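Local coordinates for protein FAD-binding oxidoreductase (Gulosibacter chungangensis, PDB 7PBG) that oxidises 4-ethylphenol with the help of a covalently attached FAD cofactor, acting as a flavin-dependent 4-alkylphenol oxidase, at residues N17-F22 and V31-A36; P97-T102 and G520-R525; G160-H165 and M231-M236; P300-D303 and Q307-V310. All blocks are in the same frame, centred on the assembly; numbering follows the deposited sequence.

Contact 1: residues N17-F22 and V31-A36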
loop_
_atom_site.group_PDB
_atom_site.type_symbol
_atom_site.label_atom_id
_atom_site.label_comp_id
_atom_site.label_asym_id
_atom_site.label_seq_id
_atom_site.Cartn_x
_atom_site.Cartn_y
_atom_site.Cartn_z
ATOM N N ASN A 17 7.554 3.931 -41.747
ATOM C CA ASN A 17 7.433 5.402 -41.567
ATOM C C ASN A 17 7.629 5.714 -40.080
ATOM O O ASN A 17 8.391 6.640 -39.800
ATOM C CB ASN A 17 6.126 5.990 -42.085
ATOM C CG ASN A 17 6.101 6.141 -43.590
ATOM O OD1 ASN A 17 7.135 6.273 -44.229
ATOM N ND2 ASN A 17 4.913 6.120 -44.147
ATOM N N ALA A 18 7.034 4.909 -39.199
ATOM C CA ALA A 18 7.194 5.027 -37.727
ATOM C C ALA A 18 8.653 4.789 -37.336
ATOM O O ALA A 18 9.217 5.580 -36.536
ATOM C CB ALA A 18 6.275 4.064 -37.033
ATOM N N ILE A 19 9.280 3.746 -37.884
ATOM C CA ILE A 19 10.715 3.415 -37.625
ATOM C C ILE A 19 11.595 4.600 -38.046
ATOM O O ILE A 19 12.529 4.970 -37.288
ATOM C CB ILE A 19 11.144 2.097 -38.318
ATOM C CG1 ILE A 19 10.441 0.874 -37.728
ATOM C CG2 ILE A 19 12.660 1.926 -38.304
ATOM C CD1 ILE A 19 10.844 0.515 -36.286
ATOM N N SER A 20 11.319 5.208 -39.195
ATOM C CA SER A 20 12.066 6.396 -39.669
ATOM C C SER A 20 11.903 7.567 -38.667
ATOM O O SER A 20 12.929 8.251 -38.374
ATOM C CB SER A 20 11.635 6.743 -41.076
ATOM O OG SER A 20 12.126 8.018 -41.412
ATOM N N GLU A 21 10.720 7.752 -38.068
ATOM C CA GLU A 21 10.469 8.833 -37.066
ATOM C C GLU A 21 11.187 8.498 -35.742
ATOM O O GLU A 21 11.855 9.385 -35.190
ATOM C CB GLU A 21 8.970 9.044 -36.857
ATOM C CG GLU A 21 8.281 9.675 -38.072
ATOM C CD GLU A 21 6.983 10.406 -37.768
ATOM O OE1 GLU A 21 6.913 11.103 -36.723
ATOM O OE2 GLU A 21 6.072 10.332 -38.610
ATOM N N PHE A 22 11.093 7.259 -35.248
ATOM C CA PHE A 22 11.864 6.819 -34.051
ATOM C C PHE A 22 13.350 7.070 -34.299
ATOM O O PHE A 22 14.045 7.675 -33.448
ATOM C CB PHE A 22 11.630 5.340 -33.779
ATOM C CG PHE A 22 10.227 4.947 -33.407
ATOM C CD1 PHE A 22 9.471 5.697 -32.538
ATOM C CD2 PHE A 22 9.695 3.752 -33.854
ATOM C CE1 PHE A 22 8.202 5.273 -32.157
ATOM C CE2 PHE A 22 8.437 3.333 -33.477
ATOM C CZ PHE A 22 7.693 4.106 -32.632
ATOM N N VAL A 31 17.449 2.311 -32.464
ATOM C CA VAL A 31 16.201 1.729 -33.020
ATOM C C VAL A 31 16.623 0.520 -33.870
ATOM O O VAL A 31 17.274 0.736 -34.903
ATOM C CB VAL A 31 15.443 2.796 -33.831
ATOM C CG1 VAL A 31 14.217 2.235 -34.534
ATOM C CG2 VAL A 31 15.101 3.995 -32.970
ATOM N N ARG A 32 16.336 -0.701 -33.417
ATOM C CA ARG A 32 16.885 -1.947 -34.014
ATOM C C ARG A 32 15.744 -2.807 -34.554
ATOM O O ARG A 32 14.740 -3.070 -33.818
ATOM C CB ARG A 32 17.738 -2.674 -32.975
ATOM C CG ARG A 32 18.884 -1.805 -32.464
ATOM C CD ARG A 32 19.907 -1.476 -33.541
ATOM N NE ARG A 32 20.996 -2.432 -33.545
ATOM C CZ ARG A 32 21.466 -3.081 -34.605
ATOM N NH1 ARG A 32 20.967 -2.882 -35.814
ATOM N NH2 ARG A 32 22.458 -3.934 -34.447
ATOM N N VAL A 33 15.859 -3.214 -35.822
ATOM C CA VAL A 33 14.840 -4.079 -36.485
ATOM C C VAL A 33 15.484 -5.376 -36.986
ATOM O O VAL A 33 14.738 -6.226 -37.469
ATOM C CB VAL A 33 14.111 -3.341 -37.624
ATOM C CG1 VAL A 33 13.281 -2.172 -37.103
ATOM C CG2 VAL A 33 15.080 -2.865 -38.695
ATOM N N ASP A 34 16.796 -5.556 -36.830
ATOM C CA ASP A 34 17.465 -6.776 -37.341
ATOM C C ASP A 34 17.114 -7.972 -36.454
ATOM O O ASP A 34 17.030 -7.813 -35.215
ATOM C CB ASP A 34 18.980 -6.600 -37.406
ATOM C CG ASP A 34 19.541 -6.171 -36.067
ATOM O OD1 ASP A 34 19.180 -5.052 -35.613
ATOM O OD2 ASP A 34 20.285 -6.983 -35.459
ATOM N N GLU A 35 16.947 -9.134 -37.081
ATOM C CA GLU A 35 16.573 -10.406 -36.419
ATOM C C GLU A 35 17.556 -10.725 -35.286
ATOM O O GLU A 35 17.099 -11.111 -34.221
ATOM C CB GLU A 35 16.532 -11.541 -37.452
ATOM C CG GLU A 35 16.240 -12.879 -36.831
ATOM C CD GLU A 35 14.835 -12.993 -36.273
ATOM O OE1 GLU A 35 13.954 -12.277 -36.751
ATOM O OE2 GLU A 35 14.634 -13.782 -35.344
ATOM N N ALA A 36 18.868 -10.576 -35.493
ATOM C CA ALA A 36 19.874 -10.936 -34.472
ATOM C C ALA A 36 19.615 -10.127 -33.189
ATOM O O ALA A 36 19.679 -10.721 -32.085
ATOM C CB ALA A 36 21.289 -10.747 -34.981
#

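Contact 2: residues P97-T102 and G520-R525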
loop_
_atom_site.group_PDB
_atom_site.type_symbol
_atom_site.label_atom_id
_atom_site.label_comp_id
_atom_site.label_asym_id
_atom_site.label_seq_id
_atom_site.Cartn_x
_atom_site.Cartn_y
_atom_site.Cartn_z
ATOM N N PRO A 97 6.330 -9.265 -25.632
ATOM C CA PRO A 97 5.084 -8.518 -25.585
ATOM C C PRO A 97 3.895 -9.465 -25.690
ATOM O O PRO A 97 4.030 -10.612 -26.114
ATOM C CB PRO A 97 5.203 -7.679 -26.863
ATOM C CG PRO A 97 5.846 -8.623 -27.817
ATOM C CD PRO A 97 6.880 -9.355 -26.979
ATOM N N MET A 98 2.730 -8.942 -25.346
ATOM C CA MET A 98 1.461 -9.659 -25.479
ATOM C C MET A 98 1.137 -9.903 -26.952
ATOM O O MET A 98 0.618 -11.034 -27.270
ATOM C CB MET A 98 0.308 -8.872 -24.860
ATOM C CG MET A 98 0.313 -8.895 -23.350
ATOM S SD MET A 98 0.136 -10.542 -22.660
ATOM C CE MET A 98 -1.444 -11.068 -23.296
ATOM N N LEU A 99 1.355 -8.907 -27.793
ATOM C CA LEU A 99 0.948 -9.001 -29.225
ATOM C C LEU A 99 2.150 -9.166 -30.148
ATOM O O LEU A 99 3.134 -8.412 -30.077
ATOM C CB LEU A 99 0.214 -7.732 -29.629
ATOM C CG LEU A 99 -1.167 -7.524 -29.018
ATOM C CD1 LEU A 99 -1.734 -6.230 -29.578
ATOM C CD2 LEU A 99 -2.087 -8.705 -29.281
ATOM N N THR A 100 2.040 -10.077 -31.108
ATOM C CA THR A 100 3.054 -10.192 -32.165
ATOM C C THR A 100 3.213 -8.815 -32.847
ATOM O O THR A 100 2.182 -8.213 -33.128
ATOM C CB THR A 100 2.626 -11.292 -33.139
ATOM O OG1 THR A 100 2.559 -12.503 -32.388
ATOM C CG2 THR A 100 3.593 -11.384 -34.298
ATOM N N GLY A 101 4.445 -8.356 -33.103
ATOM C CA GLY A 101 4.712 -7.125 -33.865
ATOM C C GLY A 101 4.791 -5.900 -32.966
ATOM O O GLY A 101 5.093 -4.818 -33.479
ATOM N N THR A 102 4.701 -6.089 -31.637
ATOM C CA THR A 102 4.827 -4.965 -30.685
ATOM C C THR A 102 6.246 -4.435 -30.800
ATOM O O THR A 102 7.155 -5.251 -30.958
ATOM C CB THR A 102 4.404 -5.393 -29.291
ATOM O OG1 THR A 102 3.011 -5.719 -29.393
ATOM C CG2 THR A 102 4.633 -4.320 -28.228
ATOM N N GLY A 520 -4.854 -9.370 -19.008
ATOM C CA GLY A 520 -6.170 -9.536 -19.648
ATOM C C GLY A 520 -6.883 -8.215 -19.880
ATOM O O GLY A 520 -8.146 -8.222 -19.974
ATOM N N ILE A 521 -6.141 -7.106 -19.857
ATOM C CA ILE A 521 -6.695 -5.730 -20.039
ATOM C C ILE A 521 -6.538 -5.326 -21.497
ATOM O O ILE A 521 -5.420 -4.933 -21.934
ATOM C CB ILE A 521 -6.071 -4.711 -19.068
ATOM C CG1 ILE A 521 -6.145 -5.204 -17.635
ATOM C CG2 ILE A 521 -6.693 -3.341 -19.235
ATOM C CD1 ILE A 521 -5.252 -4.439 -16.689
ATOM N N TRP A 522 -7.641 -5.376 -22.232
ATOM C CA TRP A 522 -7.629 -5.111 -23.686
ATOM C C TRP A 522 -8.244 -3.743 -23.936
ATOM O O TRP A 522 -9.278 -3.411 -23.375
ATOM C CB TRP A 522 -8.332 -6.204 -24.482
ATOM C CG TRP A 522 -7.693 -7.550 -24.396
ATOM C CD1 TRP A 522 -7.971 -8.554 -23.509
ATOM C CD2 TRP A 522 -6.571 -8.004 -25.174
ATOM N NE1 TRP A 522 -7.153 -9.627 -23.738
ATOM C CE2 TRP A 522 -6.266 -9.320 -24.732
ATOM C CE3 TRP A 522 -5.841 -7.459 -26.238
ATOM C CZ2 TRP A 522 -5.241 -10.077 -25.299
ATOM C CZ3 TRP A 522 -4.821 -8.202 -26.779
ATOM C CH2 TRP A 522 -4.525 -9.491 -26.317
ATOM N N PRO A 523 -7.602 -2.906 -24.761
ATOM C CA PRO A 523 -8.153 -1.615 -25.130
ATOM C C PRO A 523 -9.350 -1.794 -26.059
ATOM O O PRO A 523 -9.473 -2.830 -26.721
ATOM C CB PRO A 523 -7.011 -0.920 -25.876
ATOM C CG PRO A 523 -6.279 -2.084 -26.505
ATOM C CD PRO A 523 -6.348 -3.200 -25.475
ATOM N N GLU A 524 -10.234 -0.801 -26.004
ATOM C CA GLU A 524 -11.533 -0.810 -26.717
ATOM C C GLU A 524 -11.353 -1.208 -28.187
ATOM O O GLU A 524 -12.189 -2.000 -28.661
ATOM C CB GLU A 524 -12.211 0.560 -26.650
ATOM C CG GLU A 524 -13.634 0.502 -27.176
ATOM C CD GLU A 524 -14.547 1.648 -26.779
ATOM O OE1 GLU A 524 -14.123 2.800 -26.912
ATOM O OE2 GLU A 524 -15.697 1.376 -26.353
ATOM N N ARG A 525 -10.269 -0.781 -28.855
ATOM C CA ARG A 525 -10.126 -1.030 -30.313
ATOM C C ARG A 525 -9.926 -2.541 -30.573
ATOM O O ARG A 525 -10.226 -2.991 -31.703
ATOM C CB ARG A 525 -9.025 -0.158 -30.919
ATOM C CG ARG A 525 -7.627 -0.521 -30.442
ATOM C CD ARG A 525 -6.582 0.427 -30.983
ATOM N NE ARG A 525 -5.286 -0.012 -30.478
ATOM C CZ ARG A 525 -4.586 -1.051 -30.934
ATOM N NH1 ARG A 525 -4.983 -1.737 -31.988
ATOM N NH2 ARG A 525 -3.462 -1.398 -30.334
#

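Contact 3: residues G160-H165 and M231-M236. With FAD (flavin-adenine dinucleotide), chain C.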
loop_
_atom_site.group_PDB
_atom_site.type_symbol
_atom_site.label_atom_id
_atom_site.label_comp_id
_atom_site.label_asym_id
_atom_site.label_seq_id
_atom_site.Cartn_x
_atom_site.Cartn_y
_atom_site.Cartn_z
ATOM N N GLY A 160 11.577 -2.928 -12.253
ATOM C CA GLY A 160 10.785 -3.885 -13.046
ATOM C C GLY A 160 10.128 -4.930 -12.165
ATOM O O GLY A 160 8.947 -5.253 -12.324
ATOM N N ASN A 161 10.858 -5.445 -11.172
ATOM C CA ASN A 161 10.293 -6.457 -10.266
ATOM C C ASN A 161 9.106 -5.818 -9.534
ATOM O O ASN A 161 8.058 -6.462 -9.382
ATOM C CB ASN A 161 11.393 -6.938 -9.325
ATOM C CG ASN A 161 10.877 -7.966 -8.359
ATOM O OD1 ASN A 161 10.265 -7.613 -7.328
ATOM N ND2 ASN A 161 11.121 -9.220 -8.685
ATOM N N THR A 162 9.282 -4.590 -9.046
ATOM C CA THR A 162 8.241 -3.855 -8.310
ATOM C C THR A 162 6.991 -3.782 -9.170
ATOM O O THR A 162 5.890 -3.948 -8.583
ATOM C CB THR A 162 8.757 -2.502 -7.810
ATOM O OG1 THR A 162 9.855 -2.729 -6.928
ATOM C CG2 THR A 162 7.717 -1.743 -7.040
ATOM N N MET A 163 7.142 -3.445 -10.448
ATOM C CA MET A 163 5.967 -3.236 -11.344
ATOM C C MET A 163 5.186 -4.544 -11.531
ATOM O O MET A 163 4.009 -4.470 -11.971
ATOM C CB MET A 163 6.357 -2.733 -12.727
ATOM C CG MET A 163 7.263 -1.557 -12.752
ATOM S SD MET A 163 6.406 -0.038 -12.504
ATOM C CE MET A 163 5.358 0.178 -13.952
ATOM N N GLU A 164 5.769 -5.701 -11.222
ATOM C CA GLU A 164 5.083 -7.012 -11.260
ATOM C C GLU A 164 4.554 -7.420 -9.878
ATOM O O GLU A 164 4.110 -8.557 -9.747
ATOM C CB GLU A 164 6.041 -8.100 -11.761
ATOM C CG GLU A 164 6.125 -8.096 -13.268
ATOM C CD GLU A 164 4.917 -8.758 -13.929
ATOM O OE1 GLU A 164 4.059 -8.004 -14.473
ATOM O OE2 GLU A 164 4.845 -10.032 -13.930
ATOM N N HIS A 165 4.630 -6.556 -8.857
ATOM C CA HIS A 165 4.339 -6.944 -7.464
ATOM C C HIS A 165 5.249 -8.103 -7.113
ATOM O O HIS A 165 4.824 -9.068 -6.435
ATOM C CB HIS A 165 2.839 -7.296 -7.214
ATOM C CG HIS A 165 2.437 -7.129 -5.771
ATOM N ND1 HIS A 165 2.639 -8.117 -4.811
ATOM C CD2 HIS A 165 1.835 -6.110 -5.117
ATOM C CE1 HIS A 165 2.165 -7.702 -3.645
ATOM N NE2 HIS A 165 1.654 -6.484 -3.821
ATOM N N MET A 231 11.903 5.618 -9.961
ATOM C CA MET A 231 11.143 5.041 -8.847
ATOM C C MET A 231 11.953 5.160 -7.561
ATOM O O MET A 231 13.181 4.884 -7.601
ATOM C CB MET A 231 10.822 3.570 -9.079
ATOM C CG MET A 231 9.931 2.970 -7.999
ATOM S SD MET A 231 9.699 1.212 -8.251
ATOM C CE MET A 231 8.280 1.323 -9.336
ATOM N N GLY A 232 11.303 5.635 -6.495
ATOM C CA GLY A 232 11.937 5.570 -5.171
ATOM C C GLY A 232 11.712 4.201 -4.562
ATOM O O GLY A 232 10.592 3.627 -4.713
ATOM N N MET A 233 12.727 3.678 -3.883
ATOM C CA MET A 233 12.615 2.371 -3.187
ATOM C C MET A 233 13.112 2.583 -1.773
ATOM O O MET A 233 14.299 2.908 -1.636
ATOM C CB MET A 233 13.397 1.250 -3.868
ATOM C CG MET A 233 13.347 -0.097 -3.142
ATOM S SD MET A 233 11.614 -0.630 -2.860
ATOM C CE MET A 233 11.018 -0.745 -4.547
ATOM N N GLN A 234 12.212 2.550 -0.797
ATOM C CA GLN A 234 12.638 2.704 0.632
ATOM C C GLN A 234 13.437 1.454 1.046
ATOM O O GLN A 234 13.127 0.358 0.560
ATOM C CB GLN A 234 11.388 2.966 1.463
ATOM C CG GLN A 234 10.733 4.255 1.044
ATOM C CD GLN A 234 9.436 4.544 1.725
ATOM O OE1 GLN A 234 8.841 3.671 2.354
ATOM N NE2 GLN A 234 9.034 5.790 1.618
ATOM N N LEU A 235 14.480 1.630 1.857
ATOM C CA LEU A 235 15.476 0.601 2.158
ATOM C C LEU A 235 15.556 0.407 3.657
ATOM O O LEU A 235 15.633 1.373 4.394
ATOM C CB LEU A 235 16.870 1.014 1.627
ATOM C CG LEU A 235 16.992 1.260 0.132
ATOM C CD1 LEU A 235 18.465 1.556 -0.262
ATOM C CD2 LEU A 235 16.455 0.069 -0.652
ATOM N N MET A 236 15.573 -0.838 4.048
ATOM C CA MET A 236 15.626 -1.177 5.480
ATOM C C MET A 236 16.930 -0.660 6.035
ATOM O O MET A 236 18.031 -0.961 5.528
ATOM C CB MET A 236 15.483 -2.687 5.699
ATOM C CG MET A 236 15.420 -3.066 7.157
ATOM S SD MET A 236 14.972 -4.819 7.245
ATOM C CE MET A 236 15.901 -5.356 8.678
HETATM P PA FAD C . 11.052 -6.487 -16.180
HETATM O O1A FAD C . 11.022 -7.660 -17.105
HETATM O O2A FAD C . 11.874 -5.283 -16.568
HETATM O O5B FAD C . 9.574 -6.007 -15.963
HETATM C C5B FAD C . 8.515 -6.922 -15.721
HETATM C C4B FAD C . 7.241 -6.293 -16.232
HETATM O O4B FAD C . 6.924 -5.089 -15.475
HETATM C C3B FAD C . 7.263 -5.817 -17.693
HETATM O O3B FAD C . 7.011 -6.891 -18.594
HETATM C C2B FAD C . 6.221 -4.687 -17.687
HETATM O O2B FAD C . 4.925 -5.247 -17.781
HETATM C C1B FAD C . 6.477 -4.047 -16.326
HETATM N N9A FAD C . 7.469 -3.005 -16.328
HETATM C C8A FAD C . 8.770 -3.139 -15.958
HETATM N N7A FAD C . 9.423 -2.018 -16.042
HETATM C C5A FAD C . 8.524 -1.112 -16.553
HETATM C C6A FAD C . 8.618 0.258 -16.816
HETATM N N6A FAD C . 9.756 0.952 -16.685
HETATM N N1A FAD C . 7.514 0.866 -17.305
HETATM C C2A FAD C . 6.371 0.144 -17.435
HETATM N N3A FAD C . 6.161 -1.141 -17.182
HETATM C C4A FAD C . 7.297 -1.718 -16.738
HETATM N N1 FAD C . 10.333 -13.020 -8.929
HETATM C C2 FAD C . 10.165 -12.476 -7.737
HETATM O O2 FAD C . 9.481 -11.429 -7.595
HETATM N N3 FAD C . 10.784 -12.964 -6.646
HETATM C C4 FAD C . 11.547 -14.096 -6.677
HETATM O O4 FAD C . 12.155 -14.460 -5.652
HETATM C C4X FAD C . 11.715 -14.729 -7.894
HETATM N N5 FAD C . 12.431 -15.821 -7.919
HETATM C C5X FAD C . 12.590 -16.421 -9.145
HETATM C C6 FAD C . 13.376 -17.581 -9.204
HETATM C C7 FAD C . 13.639 -18.221 -10.399
HETATM C C7M FAD C . 14.509 -19.461 -10.411
HETATM C C8 FAD C . 13.106 -17.675 -11.586
HETATM C C8M FAD C . 13.363 -18.334 -12.907
HETATM C C9 FAD C . 12.302 -16.554 -11.537
HETATM C C9A FAD C . 12.034 -15.885 -10.328
HETATM N N10 FAD C . 11.278 -14.719 -10.251
HETATM C C10 FAD C . 11.104 -14.093 -9.025
HETATM C "C1'" FAD C . 10.733 -14.052 -11.462
HETATM C "C2'" FAD C . 11.695 -13.025 -12.079
HETATM O "O2'" FAD C . 13.069 -13.543 -12.117
HETATM C "C3'" FAD C . 11.786 -11.678 -11.332
HETATM O "O3'" FAD C . 10.503 -11.246 -10.951
HETATM C "C4'" FAD C . 12.475 -10.541 -12.099
HETATM O "O4'" FAD C . 12.989 -9.567 -11.177
HETATM C "C5'" FAD C . 11.528 -9.886 -13.068
HETATM O "O5'" FAD C . 12.213 -9.379 -14.222
HETATM P P FAD C . 12.746 -7.876 -14.281
HETATM O O1P FAD C . 13.806 -7.799 -15.339
HETATM O O2P FAD C . 13.115 -7.503 -12.880
HETATM O O3P FAD C . 11.469 -7.022 -14.725
#

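Contact 4: residues P300-D303 and Q307-V310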
loop_
_atom_site.group_PDB
_atom_site.type_symbol
_atom_site.label_atom_id
_atom_site.label_comp_id
_atom_site.label_asym_id
_atom_site.label_seq_id
_atom_site.Cartn_x
_atom_site.Cartn_y
_atom_site.Cartn_z
ATOM N N PRO A 300 9.153 -39.317 -14.372
ATOM C CA PRO A 300 9.012 -38.541 -13.144
ATOM C C PRO A 300 9.949 -38.997 -12.025
ATOM O O PRO A 300 10.259 -40.198 -11.871
ATOM C CB PRO A 300 7.533 -38.784 -12.728
ATOM C CG PRO A 300 6.836 -39.089 -14.014
ATOM C CD PRO A 300 7.853 -39.777 -14.900
ATOM N N LEU A 301 10.365 -38.043 -11.203
ATOM C CA LEU A 301 11.271 -38.358 -10.085
ATOM C C LEU A 301 10.570 -39.349 -9.171
ATOM O O LEU A 301 9.402 -39.139 -8.836
ATOM C CB LEU A 301 11.654 -37.075 -9.351
ATOM C CG LEU A 301 12.543 -36.129 -10.157
ATOM C CD1 LEU A 301 12.547 -34.727 -9.576
ATOM C CD2 LEU A 301 13.951 -36.658 -10.276
ATOM N N THR A 302 11.272 -40.414 -8.794
ATOM C CA THR A 302 10.720 -41.446 -7.897
ATOM C C THR A 302 10.871 -40.967 -6.457
ATOM O O THR A 302 11.672 -40.063 -6.205
ATOM C CB THR A 302 11.422 -42.787 -8.144
ATOM O OG1 THR A 302 12.777 -42.607 -7.737
ATOM C CG2 THR A 302 11.336 -43.231 -9.596
ATOM N N ASP A 303 10.093 -41.535 -5.533
ATOM C CA ASP A 303 10.306 -41.319 -4.084
ATOM C C ASP A 303 11.757 -41.661 -3.746
ATOM O O ASP A 303 12.360 -40.990 -2.907
ATOM C CB ASP A 303 9.334 -42.153 -3.256
ATOM C CG ASP A 303 7.893 -41.692 -3.397
ATOM O OD1 ASP A 303 7.663 -40.683 -4.084
ATOM O OD2 ASP A 303 7.006 -42.363 -2.840
ATOM N N GLN A 307 14.496 -39.240 -1.924
ATOM C CA GLN A 307 15.129 -39.694 -0.672
ATOM C C GLN A 307 16.644 -39.615 -0.858
ATOM O O GLN A 307 17.340 -39.253 0.081
ATOM C CB GLN A 307 14.666 -41.085 -0.259
ATOM C CG GLN A 307 15.035 -41.381 1.180
ATOM C CD GLN A 307 14.334 -40.462 2.161
ATOM O OE1 GLN A 307 13.104 -40.339 2.139
ATOM N NE2 GLN A 307 15.098 -39.803 3.016
ATOM N N ARG A 308 17.153 -40.012 -2.004
ATOM C CA ARG A 308 18.612 -39.869 -2.272
ATOM C C ARG A 308 19.028 -38.396 -2.103
ATOM O O ARG A 308 20.073 -38.100 -1.487
ATOM C CB ARG A 308 19.017 -40.379 -3.661
ATOM C CG ARG A 308 18.919 -41.884 -3.815
ATOM C CD ARG A 308 19.603 -42.313 -5.100
ATOM N NE ARG A 308 18.785 -42.176 -6.285
ATOM C CZ ARG A 308 17.825 -42.997 -6.665
ATOM N NH1 ARG A 308 17.558 -44.064 -5.926
ATOM N NH2 ARG A 308 17.160 -42.776 -7.803
ATOM N N MET A 309 18.257 -37.449 -2.638
ATOM C CA MET A 309 18.506 -35.999 -2.457
ATOM C C MET A 309 18.555 -35.676 -0.955
ATOM O O MET A 309 19.519 -35.034 -0.511
ATOM C CB MET A 309 17.443 -35.154 -3.139
ATOM C CG MET A 309 17.325 -35.404 -4.609
ATOM S SD MET A 309 15.918 -34.499 -5.250
ATOM C CE MET A 309 15.639 -35.316 -6.820
ATOM N N VAL A 310 17.519 -36.079 -0.212
ATOM C CA VAL A 310 17.447 -35.786 1.237
ATOM C C VAL A 310 18.713 -36.312 1.896
ATOM O O VAL A 310 19.303 -35.570 2.707
ATOM C CB VAL A 310 16.184 -36.359 1.912
ATOM C CG1 VAL A 310 16.299 -36.221 3.415
ATOM C CG2 VAL A 310 14.970 -35.681 1.327
HETATM O O HOH W 1 14.734 -43.905 -8.839
#

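Contact 1: residues N17-F22 and V31-A36
I19 and V33 meet tip to tip: the CD1 methyl of I19 rests 3.7 Å from V33 CG1. V31 approaches the helix differently, its side chain lying aslant that of I19. With CG1 of V31 anti to the backbone N (chi1 175°), CG2 packs 3.8 Å from F22 CB, at the root of the phenylalanine, while CG1 bridges F22 CB and I19 CG2, each at 4.1 Å. The F22 ring itself leads off, to I70 and I73 of helix 64-77 and to I59.

The arrangement illustrates an alpha/beta layer: helix 12-26 packs against strand 31-32, an edge strand, within this chain, of a mixed four-stranded sheet whose other members are 57-59, 103-106 and 81-84. Backbone hydrogen bonds of R32 with V58 tie that strand to its neighbour. With an alanine in place of V31, a gap would probably open beside I19 and F22, and the strand would lose its packing against F22 CB and I19 CG2.

R32 points away from the helix, and its NH1 lies 2.8 Å from D34 OD1; the oxygen is well out of the guanidinium plane, which makes this a purely ionic pairing. D34 in turn N-caps helix 35-39.

Contact 2: residues P97-T102 and G520-R525
The indole of W522 receives L99 at its edge: L99 CD2 lies near the plane of the ring, 3.7 Å from W522 CZ3 and 3.9 Å from W522 CH2, so a methyl abuts the rim of the six-membered ring. M98 comes in obliquely and more loosely, its CE 4.4 Å from W522 CZ2. The indole's polar corner is used in another direction, NE1 being hydrogen-bonded to D484 OD1.

L99 points its side chain at the indole with CG anti to the carbonyl carbon (chi1 -70°), which carries CD2 to the ring's rim. It is also the first residue of a type II beta turn ending at T102, with G101 supplying the positive phi that such a turn takes at its third position. L99 O is gripped twice, by T102 N at 3.2 Å and by the hydroxyl T102 OG1 at 2.8 Å. Both donors approach from one face of the carbonyl plane, the hydroxyl tilted 27° out of it.

The contact joins residues more than 400 positions apart, bringing the loop before strand 103-106, in the FAD-binding domain, against the C-terminal tail that follows helix 492-508. The side chain of M98 is about 8 Å from FAD, and I521 packs on P214 of the second subunit. No hydrogen bond crosses between the two loops; methyl and thioether groups meet an aromatic ring, so the union depends on fit, while polar bonds lie outside the interface, within the turn and from W522 NE1 to D484.

Contact 3: residues G160-H165 and M231-M236
The short FAD-binding helix 158-163 is backed by strand 226-237: T162 packs on both M231 and M233, M163 on M231. Anti torsions at chi1 and chi2 (both -175°) carry M231 SD to 3.8 Å from T162 CG2, and the bend at chi3 (-88°) turns CE back toward T162 and M163. M163 and M231 run antiparallel alongside one another, M163 SD lying 3.9 Å from M231 CE. M233, tip to tip with T162, sets its CE 3.3 Å from T162 OG1, a hydroxyl already hydrogen-bonded to V158 O.

The helix's other flank belongs to the cofactor. N161 ND2 donates to FAD O2 of the flavin at 3.0 Å and to the ribityl O4' at 3.1 Å, the latter nearly straight at 167°; OD1 is bonded to H175 ND1, which holds the amide in its rotation. A leucine at N161 would probably leave O2 and O4' without this donor and H175 without its mate. M163 runs along the adenine, CE 3.6 Å from FAD N3A, and at G160 any side chain would collide with O3P of the diphosphate. E164 forms salt bridges with K518 and R477.

The helix ends in a Schellman motif with H165, at positive phi, as its C-prime residue. It lies in the FAD-binding domain, and its setting between sheet and cofactor is consistent with the PCMH-type fold.

Contact 4: residues P300-D303 and Q307-V310
Backbone bonding comes first: Q307 N donates to D303 O at 2.9 Å with an N-H...O angle of 154°, an i to i+4 bond in the first turn of helix 303-313. Just ahead of it T302 is the N-cap, its OG1 accepting from A305 N.

A second, polar link is carried by water. One molecule lies 2.6 Å from T302 OG1 and accepts from R308 NH2 at 2.9 Å, sitting at the edge of the guanidinium, in its plane. The T302 OG1 hydroxyl and R308 NH2 are 4.4 Å apart, too far for a direct bond, so the water spans the interval. R308 NH2 also donates to W294 O, while the amide of Q307 is engaged through OE1 with H317.

Apolar packing forms the third kind. M309 is extended beyond CG (chi2 173°, chi3 -163°), which carries its CE to 4.1 Å from L301 CD2; the two side chains cross at about a right angle. V281 and A285 of helix 281-288 also touch M309, so the pair lies on the helix's inner flank.

The chemistry thus divides by side: a water-mediated link joins the N-cap to R308 on the more exposed flank, and leucine and methionine pack together within.

How the contacts relate
Depth sorts the four examples. Contact 3 is the buried one, its centre about 11 Å from the chain's centre, and it alone among them touches FAD; contacts 1, 2 and 4 are partly buried, with centres about 30, 21 and 28 Å from the chain's centre. Contacts 1 and 3 both set a helix against a strand, yet valine and isoleucine methyls serve contact 1, methionine thioethers with a threonine contact 3. Contact 2 joins two loops through an aromatic edge, and contact 4 ties a helix to its own lead-in, the only case where a hydrogen bond crosses between the segments. Along the chain, contacts 3 and 4 are nested within the long loop closed by contact 2.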